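Side-chain contact in cyclodipeptide synthase, BtCDPS (Bacillus thermoamylovorans, PDB 6ZTU), which probably makes cyclic dipeptides by transferring aminoacyl groups from aminoacyl-tRNAs: residues Leu72-Thr77 with Phe171-Tyr176. Sequence-based numbering, arbitrary orientation.
Sequences LEALGT and FHAVKY
Glu73 and His172 meet in a His-carboxylate hydrogen bond, a compact example of how two helices can be joined by one directed polar link beside a small apolar seam. The link ties helix 68-74 to helix 167-191 within the HUP-clan fold of the cyclodipeptide synthases. The seam is the loose part: the methyl of Ala74 points at helix 167-191 and touches that of Ala173, which is turned aside, CB to CB 4.4 Å, at the point where the backbones come nearest, their CA atoms 6.3 Å apart. Leu151 of helix 137-157 packs against both alanines, and Ala173 is buried.

The tight part is the polar pair, although both of its residues remain partly exposed. With CG anti to the backbone N (chi1 -167°), the His172 imidazole is carried across to helix 68-74, where NE2 also lies 3.5 Å from Glu73 CB. Lys69 forms a salt bridge with the same carboxylate oxygen, OE1, while Thr79 hydrogen-bonds to OE2, so both oxygens are held. Replacing the imidazole of His172 by the methyl of an alanine is likely to leave OE1 without this donor and open a gap beside Glu73 CB. The bond itself is short and fairly straight: His172 NE2 donates to Glu73 OE1 at 2.6 Å and 163°, with the oxygen almost in the ring plane and approached on its anti side, 28° out of the carboxylate plane.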
loop_
_atom_site.group_PDB
_atom_site.type_symbol
_atom_site.label_atom_id
_atom_site.label_comp_id
_atom_site.label_asym_id
_atom_site.label_seq_id
_atom_site.Cartn_x
_atom_site.Cartn_y
_atom_site.Cartn_z
ATOM N N LEU A 72 -11.975 -10.411 1.134
ATOM C CA LEU A 72 -13.400 -10.707 1.025
ATOM C C LEU A 72 -13.709 -12.131 1.479
ATOM O O LEU A 72 -14.675 -12.349 2.215
ATOM C CB LEU A 72 -13.868 -10.466 -0.414
ATOM C CG LEU A 72 -13.634 -9.065 -1.004
ATOM C CD1 LEU A 72 -14.046 -9.010 -2.475
ATOM C CD2 LEU A 72 -14.350 -7.981 -0.210
ATOM N N GLU A 73 -12.878 -13.102 1.088
ATOM C CA GLU A 73 -13.093 -14.486 1.501
ATOM C C GLU A 73 -13.105 -14.622 3.017
ATOM O O GLU A 73 -13.804 -15.482 3.566
ATOM C CB GLU A 73 -12.017 -15.385 0.899
ATOM C CG GLU A 73 -12.110 -15.496 -0.611
ATOM C CD GLU A 73 -11.006 -16.328 -1.192
ATOM O OE1 GLU A 73 -9.901 -16.362 -0.612
ATOM O OE2 GLU A 73 -11.240 -16.960 -2.238
ATOM N N ALA A 74 -12.323 -13.794 3.714
ATOM C CA ALA A 74 -12.315 -13.862 5.171
ATOM C C ALA A 74 -13.577 -13.253 5.768
ATOM O O ALA A 74 -14.010 -13.666 6.848
ATOM C CB ALA A 74 -11.070 -13.165 5.723
ATOM N N LEU A 75 -14.174 -12.269 5.097
ATOM C CA LEU A 75 -15.428 -11.675 5.540
ATOM C C LEU A 75 -16.642 -12.400 4.975
ATOM O O LEU A 75 -17.660 -11.760 4.672
ATOM C CB LEU A 75 -15.476 -10.189 5.175
ATOM C CG LEU A 75 -14.422 -9.309 5.856
ATOM C CD1 LEU A 75 -14.408 -7.887 5.311
ATOM C CD2 LEU A 75 -14.636 -9.300 7.357
ATOM N N GLY A 76 -16.550 -13.718 4.808
ATOM C CA GLY A 76 -17.624 -14.484 4.208
ATOM C C GLY A 76 -17.979 -14.032 2.804
ATOM O O GLY A 76 -19.022 -13.401 2.591
ATOM N N THR A 77 -17.105 -14.326 1.839
ATOM C CA THR A 77 -17.431 -14.185 0.426
ATOM C C THR A 77 -16.886 -15.411 -0.294
ATOM O O THR A 77 -15.688 -15.704 -0.201
ATOM C CB THR A 77 -16.845 -12.903 -0.173
ATOM O OG1 THR A 77 -17.319 -11.769 0.557
ATOM C CG2 THR A 77 -17.267 -12.752 -1.624
ATOM N N PHE A 171 -5.452 -15.289 9.546
ATOM C CA PHE A 171 -4.392 -15.979 8.821
ATOM C C PHE A 171 -4.694 -16.054 7.334
ATOM O O PHE A 171 -3.764 -16.110 6.524
ATOM C CB PHE A 171 -4.161 -17.372 9.410
ATOM C CG PHE A 171 -3.190 -17.381 10.562
ATOM C CD1 PHE A 171 -1.836 -17.553 10.334
ATOM C CD2 PHE A 171 -3.627 -17.186 11.867
ATOM C CE1 PHE A 171 -0.938 -17.548 11.375
ATOM C CE2 PHE A 171 -2.729 -17.183 12.925
ATOM C CZ PHE A 171 -1.381 -17.366 12.680
ATOM N N HIS A 172 -5.974 -16.043 6.948
ATOM C CA HIS A 172 -6.294 -15.996 5.527
ATOM C C HIS A 172 -5.985 -14.623 4.945
ATOM O O HIS A 172 -5.345 -14.512 3.891
ATOM C CB HIS A 172 -7.759 -16.358 5.293
ATOM C CG HIS A 172 -8.089 -16.630 3.854
ATOM N ND1 HIS A 172 -7.511 -17.656 3.142
ATOM C CD2 HIS A 172 -8.935 -16.008 3.001
ATOM C CE1 HIS A 172 -7.990 -17.658 1.910
ATOM N NE2 HIS A 172 -8.859 -16.670 1.800
ATOM N N ALA A 173 -6.428 -13.559 5.627
ATOM C CA ALA A 173 -6.191 -12.201 5.151
ATOM C C ALA A 173 -4.732 -11.763 5.280
ATOM O O ALA A 173 -4.326 -10.821 4.592
ATOM C CB ALA A 173 -7.080 -11.221 5.904
ATOM N N VAL A 174 -3.933 -12.392 6.148
ATOM C CA VAL A 174 -2.545 -11.940 6.270
ATOM C C VAL A 174 -1.750 -12.283 5.012
ATOM O O VAL A 174 -0.674 -11.711 4.782
ATOM C CB VAL A 174 -1.888 -12.501 7.552
ATOM C CG1 VAL A 174 -1.380 -13.918 7.342
ATOM C CG2 VAL A 174 -0.746 -11.578 8.039
ATOM N N LYS A 175 -2.259 -13.182 4.165
ATOM C CA LYS A 175 -1.600 -13.411 2.885
ATOM C C LYS A 175 -1.558 -12.135 2.055
ATOM O O LYS A 175 -0.594 -11.908 1.309
ATOM C CB LYS A 175 -2.305 -14.543 2.134
ATOM C CG LYS A 175 -2.069 -15.893 2.794
ATOM C CD LYS A 175 -2.959 -16.971 2.212
ATOM C CE LYS A 175 -2.794 -18.259 2.997
ATOM N NZ LYS A 175 -1.348 -18.595 3.132
ATOM N N TYR A 176 -2.594 -11.301 2.167
ATOM C CA TYR A 176 -2.596 -9.983 1.542
ATOM C C TYR A 176 -1.481 -9.106 2.105
ATOM O O TYR A 176 -0.730 -8.463 1.357
ATOM C CB TYR A 176 -3.964 -9.335 1.759
ATOM C CG TYR A 176 -4.099 -7.929 1.231
ATOM C CD1 TYR A 176 -4.519 -7.689 -0.067
ATOM C CD2 TYR A 176 -3.835 -6.839 2.042
ATOM C CE1 TYR A 176 -4.634 -6.403 -0.554
ATOM C CE2 TYR A 176 -3.951 -5.559 1.565
ATOM C CZ TYR A 176 -4.352 -5.347 0.266
ATOM O OH TYR A 176 -4.477 -4.065 -0.204
#